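Side-chain contacts in tumor necrosis factor ligand superfamily member 13 (PDB 1U5X), which acts as a homotrimeric cytokine that binds the receptors TACI and BCMA and helps regulate tumor cell growth: residues 36-41 / 45-50; 53-58 / 113-118. All coordinates share one frame; numbering follows the deposited sequence. Where two conformers were deposited one is given.

Contact 1 of 2, residues 36-41 / 45-50; sequences RGLEAQ and VRVWDT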
loop_
_atom_site.group_PDB
_atom_site.type_symbol
_atom_site.label_atom_id
_atom_site.label_comp_id
_atom_site.label_asym_id
_atom_site.label_seq_id
_atom_site.Cartn_x
_atom_site.Cartn_y
_atom_site.Cartn_z
ATOM N N ARG A 36 23.393 -3.425 -3.784
ATOM C CA ARG A 36 24.150 -2.332 -3.168
ATOM C C ARG A 36 23.926 -0.924 -3.746
ATOM O O ARG A 36 24.766 -0.019 -3.566
ATOM C CB ARG A 36 25.640 -2.653 -3.210
ATOM C CG ARG A 36 26.151 -2.953 -4.613
ATOM C CD ARG A 36 27.286 -3.927 -4.678
ATOM N NE ARG A 36 27.392 -4.511 -6.016
ATOM C CZ ARG A 36 27.026 -5.748 -6.361
ATOM N NH1 ARG A 36 26.525 -6.605 -5.477
ATOM N NH2 ARG A 36 27.179 -6.138 -7.621
ATOM N N GLY A 37 22.813 -0.738 -4.421
ATOM C CA GLY A 37 22.536 0.524 -5.091
ATOM C C GLY A 37 21.850 1.575 -4.238
ATOM O O GLY A 37 21.605 2.687 -4.719
ATOM N N LEU A 38 21.574 1.239 -2.974
ATOM C CA LEU A 38 20.907 2.140 -2.042
ATOM C C LEU A 38 21.594 2.156 -0.678
ATOM O O LEU A 38 22.092 1.121 -0.210
ATOM C CB LEU A 38 19.464 1.693 -1.859
ATOM C CG LEU A 38 18.578 1.787 -3.094
ATOM C CD1 LEU A 38 17.337 1.011 -2.813
ATOM C CD2 LEU A 38 18.232 3.210 -3.433
ATOM N N GLU A 39 21.653 3.321 -0.034
ATOM C CA GLU A 39 22.247 3.390 1.310
ATOM C C GLU A 39 21.522 4.360 2.236
ATOM O O GLU A 39 21.530 5.565 1.982
ATOM C CB GLU A 39 23.699 3.839 1.240
ATOM C CG GLU A 39 24.499 3.658 2.546
ATOM C CD GLU A 39 25.898 4.253 2.488
ATOM O OE1 GLU A 39 26.238 4.842 1.456
ATOM O OE2 GLU A 39 26.650 4.157 3.489
ATOM N N ALA A 40 21.044 3.852 3.370
ATOM C CA ALA A 40 20.570 4.723 4.449
ATOM C C ALA A 40 21.749 5.440 5.116
ATOM O O ALA A 40 22.762 4.810 5.510
ATOM C CB ALA A 40 19.759 3.931 5.478
ATOM N N GLN A 41 21.642 6.766 5.202
ATOM C CA GLN A 41 22.605 7.598 5.913
ATOM C C GLN A 41 21.810 8.481 6.861
ATOM O O GLN A 41 21.447 9.615 6.515
ATOM C CB GLN A 41 23.426 8.479 4.959
ATOM C CG GLN A 41 24.191 7.707 3.878
ATOM C CD GLN A 41 25.222 8.563 3.154
ATOM O OE1 GLN A 41 25.035 9.774 2.994
ATOM N NE2 GLN A 41 26.314 7.939 2.717
ATOM N N VAL A 45 18.152 8.591 2.512
ATOM C CA VAL A 45 18.625 7.424 1.768
ATOM C C VAL A 45 19.289 7.920 0.480
ATOM O O VAL A 45 18.731 8.735 -0.245
ATOM C CB VAL A 45 17.503 6.421 1.448
ATOM C CG1 VAL A 45 18.094 5.217 0.768
ATOM C CG2 VAL A 45 16.764 6.011 2.704
ATOM N N ARG A 46 20.513 7.479 0.236
ATOM C CA ARG A 46 21.225 7.860 -0.967
ATOM C C ARG A 46 20.978 6.805 -2.023
ATOM O O ARG A 46 20.947 5.611 -1.727
ATOM C CB ARG A 46 22.706 8.002 -0.692
ATOM C CG ARG A 46 22.970 9.133 0.324
ATOM C CD ARG A 46 23.910 10.168 -0.061
ATOM N NE ARG A 46 23.785 10.759 -1.394
ATOM C CZ ARG A 46 24.716 11.582 -1.888
ATOM N NH1 ARG A 46 25.758 11.893 -1.140
ATOM N NH2 ARG A 46 24.612 12.124 -3.104
ATOM N N VAL A 47 20.823 7.249 -3.267
ATOM C CA VAL A 47 20.667 6.341 -4.399
ATOM C C VAL A 47 21.959 6.365 -5.176
ATOM O O VAL A 47 22.401 7.418 -5.628
ATOM C CB VAL A 47 19.511 6.780 -5.324
ATOM C CG1 VAL A 47 19.417 5.871 -6.548
ATOM C CG2 VAL A 47 18.196 6.788 -4.587
ATOM N N TRP A 48 22.599 5.217 -5.302
ATOM C CA TRP A 48 23.798 5.127 -6.119
ATOM C C TRP A 48 23.527 4.658 -7.545
ATOM O O TRP A 48 24.299 4.989 -8.452
ATOM C CB TRP A 48 24.858 4.248 -5.450
ATOM C CG TRP A 48 25.207 4.696 -4.042
ATOM C CD1 TRP A 48 25.167 3.932 -2.908
ATOM C CD2 TRP A 48 25.629 6.006 -3.619
ATOM N NE1 TRP A 48 25.537 4.677 -1.815
ATOM C CE2 TRP A 48 25.830 5.951 -2.217
ATOM C CE3 TRP A 48 25.825 7.217 -4.269
ATOM C CZ2 TRP A 48 26.224 7.060 -1.468
ATOM C CZ3 TRP A 48 26.255 8.317 -3.522
ATOM C CH2 TRP A 48 26.424 8.228 -2.138
ATOM N N ASP A 49 22.462 3.899 -7.743
ATOM C CA ASP A 49 22.185 3.258 -9.014
ATOM C C ASP A 49 20.932 3.812 -9.663
ATOM O O ASP A 49 19.841 3.701 -9.117
ATOM C CB ASP A 49 22.016 1.747 -8.822
ATOM C CG ASP A 49 21.833 0.992 -10.153
ATOM O OD1 ASP A 49 21.896 1.612 -11.245
ATOM O OD2 ASP A 49 21.634 -0.236 -10.212
ATOM N N THR A 50 21.091 4.371 -10.859
ATOM C CA THR A 50 19.928 4.825 -11.587
ATOM C C THR A 50 19.015 3.650 -11.862
ATOM O O THR A 50 19.479 2.592 -12.264
ATOM C CB THR A 50 20.352 5.424 -12.891
ATOM O OG1 THR A 50 21.109 6.613 -12.646
ATOM C CG2 THR A 50 19.133 5.891 -13.702
#

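Contact 2 of 2, residues 53-58 / 113-118; sequences YLLYSQ and DIITVK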
loop_
_atom_site.group_PDB
_atom_site.type_symbol
_atom_site.label_atom_id
_atom_site.label_comp_id
_atom_site.label_asym_id
_atom_site.label_seq_id
_atom_site.Cartn_x
_atom_site.Cartn_y
_atom_site.Cartn_z
ATOM N N TYR A 53 12.203 2.132 -9.210
ATOM C CA TYR A 53 12.036 1.517 -7.909
ATOM C C TYR A 53 10.638 1.656 -7.432
ATOM O O TYR A 53 10.029 2.700 -7.587
ATOM C CB TYR A 53 12.896 2.260 -6.880
ATOM C CG TYR A 53 14.375 2.128 -7.086
ATOM C CD1 TYR A 53 15.063 2.973 -7.957
ATOM C CD2 TYR A 53 15.110 1.193 -6.356
ATOM C CE1 TYR A 53 16.446 2.877 -8.119
ATOM C CE2 TYR A 53 16.508 1.088 -6.517
ATOM C CZ TYR A 53 17.157 1.918 -7.399
ATOM O OH TYR A 53 18.513 1.811 -7.522
ATOM N N LEU A 54 10.135 0.592 -6.828
ATOM C CA LEU A 54 9.004 0.678 -5.930
ATOM C C LEU A 54 9.506 1.216 -4.603
ATOM O O LEU A 54 10.471 0.673 -4.029
ATOM C CB LEU A 54 8.432 -0.718 -5.731
ATOM C CG LEU A 54 7.269 -0.828 -4.740
ATOM C CD1 LEU A 54 6.054 -0.041 -5.222
ATOM C CD2 LEU A 54 6.915 -2.328 -4.514
ATOM N N LEU A 55 8.880 2.308 -4.136
ATOM C CA LEU A 55 9.204 2.948 -2.881
ATOM C C LEU A 55 7.943 2.912 -2.053
ATOM O O LEU A 55 6.897 3.323 -2.504
ATOM C CB LEU A 55 9.608 4.411 -3.143
ATOM C CG LEU A 55 10.316 5.291 -2.135
ATOM C CD1 LEU A 55 11.192 4.566 -1.167
ATOM C CD2 LEU A 55 11.109 6.359 -2.909
ATOM N N TYR A 56 8.049 2.433 -0.823
ATOM C CA TYR A 56 6.891 2.377 0.073
ATOM C C TYR A 56 7.280 2.987 1.410
ATOM O O TYR A 56 8.437 2.912 1.830
ATOM C CB TYR A 56 6.360 0.949 0.243
ATOM C CG TYR A 56 7.330 -0.076 0.800
ATOM C CD1 TYR A 56 7.491 -0.249 2.150
ATOM C CD2 TYR A 56 8.069 -0.875 -0.074
ATOM C CE1 TYR A 56 8.381 -1.222 2.653
ATOM C CE2 TYR A 56 8.965 -1.818 0.376
ATOM C CZ TYR A 56 9.098 -2.009 1.754
ATOM O OH TYR A 56 9.998 -2.953 2.178
ATOM N N SER A 57 6.297 3.585 2.081
ATOM C CA SER A 57 6.490 4.304 3.324
ATOM C C SER A 57 5.259 4.129 4.180
ATOM O O SER A 57 4.146 4.359 3.729
ATOM C CB SER A 57 6.685 5.784 3.052
ATOM O OG SER A 57 6.560 6.552 4.243
ATOM N N GLN A 58 5.458 3.724 5.427
ATOM C CA GLN A 58 4.407 3.767 6.418
ATOM C C GLN A 58 4.906 4.524 7.619
ATOM O O GLN A 58 6.070 4.374 8.047
ATOM C CB GLN A 58 3.945 2.385 6.888
ATOM C CG GLN A 58 2.712 2.427 7.843
ATOM C CD GLN A 58 2.122 1.046 8.085
ATOM O OE1 GLN A 58 1.477 0.485 7.164
ATOM N NE2 GLN A 58 2.260 0.529 9.304
ATOM N N ASP A 113 20.843 10.808 -6.244
ATOM C CA ASP A 113 19.595 11.257 -5.607
ATOM C C ASP A 113 19.646 11.038 -4.097
ATOM O O ASP A 113 20.298 10.089 -3.629
ATOM C CB ASP A 113 18.389 10.496 -6.158
ATOM C CG ASP A 113 17.872 11.052 -7.464
ATOM O OD1 ASP A 113 18.413 12.046 -7.995
ATOM O OD2 ASP A 113 16.886 10.533 -8.027
ATOM N N ILE A 114 19.006 11.952 -3.357
ATOM C CA ILE A 114 18.751 11.818 -1.919
ATOM C C ILE A 114 17.234 11.675 -1.703
ATOM O O ILE A 114 16.483 12.514 -2.172
ATOM C CB ILE A 114 19.270 13.060 -1.174
ATOM C CG1 ILE A 114 20.787 13.192 -1.314
ATOM C CG2 ILE A 114 18.932 12.968 0.309
ATOM C CD1 ILE A 114 21.302 14.529 -0.844
ATOM N N ILE A 115 16.798 10.603 -1.043
ATOM C CA ILE A 115 15.405 10.378 -0.685
ATOM C C ILE A 115 15.144 10.818 0.759
ATOM O O ILE A 115 15.882 10.427 1.663
ATOM C CB ILE A 115 15.048 8.876 -0.859
ATOM C CG1 ILE A 115 15.481 8.369 -2.240
ATOM C CG2 ILE A 115 13.538 8.620 -0.602
ATOM C CD1 ILE A 115 14.916 9.141 -3.396
ATOM N N THR A 116 14.113 11.646 0.957
ATOM C CA THR A 116 13.737 12.174 2.262
ATOM C C THR A 116 12.338 11.709 2.637
ATOM O O THR A 116 11.482 11.561 1.755
ATOM C CB THR A 116 13.759 13.705 2.291
ATOM O OG1 THR A 116 12.995 14.256 1.197
ATOM C CG2 THR A 116 15.162 14.283 2.099
ATOM N N VAL A 117 12.114 11.453 3.922
ATOM C CA VAL A 117 10.755 11.208 4.447
ATOM C C VAL A 117 10.547 12.218 5.556
ATOM O O VAL A 117 11.260 12.184 6.561
ATOM C CB VAL A 117 10.569 9.752 4.955
ATOM C CG1 VAL A 117 9.155 9.524 5.473
ATOM C CG2 VAL A 117 10.848 8.762 3.866
ATOM N N LYS A 118 9.643 13.178 5.342
ATOM C CA LYS A 118 9.424 14.267 6.297
ATOM C C LYS A 118 7.971 14.304 6.737
ATOM O O LYS A 118 7.056 14.077 5.921
ATOM C CB LYS A 118 9.811 15.637 5.688
ATOM C CG LYS A 118 11.285 15.748 5.337
ATOM C CD LYS A 118 11.648 17.123 4.741
ATOM C CE LYS A 118 13.131 17.393 4.864
ATOM N NZ LYS A 118 13.498 18.721 4.329
#

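Contact 1 of 2, residues 36-41 / 45-50
Leu38 and Val47 lie side by side on the buried face of a short antiparallel beta hairpin in the jelly-roll of the TNF domain and point the same way, touching through Leu38 CD2 and Val47 CG2 at 3.8 Å. The close-knit part of the contact is this face together with the backbone behind it. Glu39 and Arg46 form a hydrogen-bonded pair: Glu39 N reaches Arg46 O at 2.9 Å, and Arg46 N returns to Glu39 O at 2.8 Å, nearly straight at 170°. Just before strand 38-41 and just after strand 44-47, Gly37 O accepts Trp48 N at 2.8 Å, with a weak second bond from Asp49 N. On the same buried face Val45 lays CG1 against the peptide of Glu39, 3.7 Å from Glu39 O.

The opposite face, toward solvent, is held more loosely. Extended beyond CG, Glu39 brings OE1 to the edge of the Trp48 indole, in its plane, where Trp48 NE1 makes a weak 3.3 Å bond; the carboxylate and ring planes stand 52° apart. Gln41 NE2 gives the same oxygen another weak bond, so OE1 has two partners but a firm hold from neither. Arg46 bends at chi2 and chi3. Its CB sits over the rim of one indole face, while Trp48 CH2 lies 3.6 Å above the guanidinium plane. Arg46 CD also touches Gln41 OE1.

Arg46 NH2 is hydrogen-bonded to Gly112 O, in the turn ahead of strand 114-119. Backbone bonds of Val45 with Ile115, and of Val47 with Gly112 and Asp113, join strand 44-47 to that strand and its approach. Leu38 and Val45 both rest on Phe137 of strand 134-139, and strand 7-16 contributes Leu8 against Leu38 and Leu10 against Ala40 and Val45.

Contact 2 of 2, residues 53-58 / 113-118
The jelly-roll sandwich of the TNF domain is built from two sheets packed face to face, and Leu55 and Ile115 meet in the core between them. Leu55 belongs to strand 51-61 and Ile115 to strand 114-119. The two segments run in roughly the same direction on facing layers, with no backbone pairing: the CA atoms of Leu55 and Ile115 are 9.9 Å apart, a span bridged by their side chains. Leu55 CG stands anti to the backbone N (chi1 -165°), which carries the isobutyl group across the gap, and its CD2 branch does the touching, 4.0 Å from Ile115 CG2. The two side chains slide past each other from opposite directions and meet methyl to methyl at their flanks. Leu55 chi2, at 29°, departs from a staggered value, probably at some torsional cost.

One step along each strand with the same inward orientation, Ser57 faces Val117, and here the layers come nearer, with CA atoms 8.2 Å apart. Both touching residues are small and buried, and the pair is a polar tip against a methyl. The hydroxyl is nevertheless satisfied, because Ser57 OG is hydrogen-bonded to Gln70 NE2. The contact area is modest, and the core around it is completed by other strands: Phe137 packs on Leu55 and Val47 on Ile115. Between the inward residues, Tyr56 faces the other way and serves the trimer: its OH is hydrogen-bonded to His9 ND1 of its own chain and to Val106 N of a second subunit. On the core side, Val117 CG1 lies 4.1 Å from Ser57 OG.

The centres of the two contacts lie 11 Å apart in the same TNF domain, and they follow in series along the chain: the hairpin of contact 1 closes before strand 51-61 opens contact 2. Strands 44-47 and 114-119 are neighbours in one sheet, joined by probable hydrogen bonds from Ile115 N to Val45 O and from Val47 N to Asp113 O. Contact 1 therefore builds the flank of the layer whose inner face contact 2 packs against strand 51-61. Leu38 also touches the ring of Tyr53 directly. The two contacts together lead from a partly exposed hairpin to the core, behind which strand 51-61 meets a neighbouring subunit of the homotrimer.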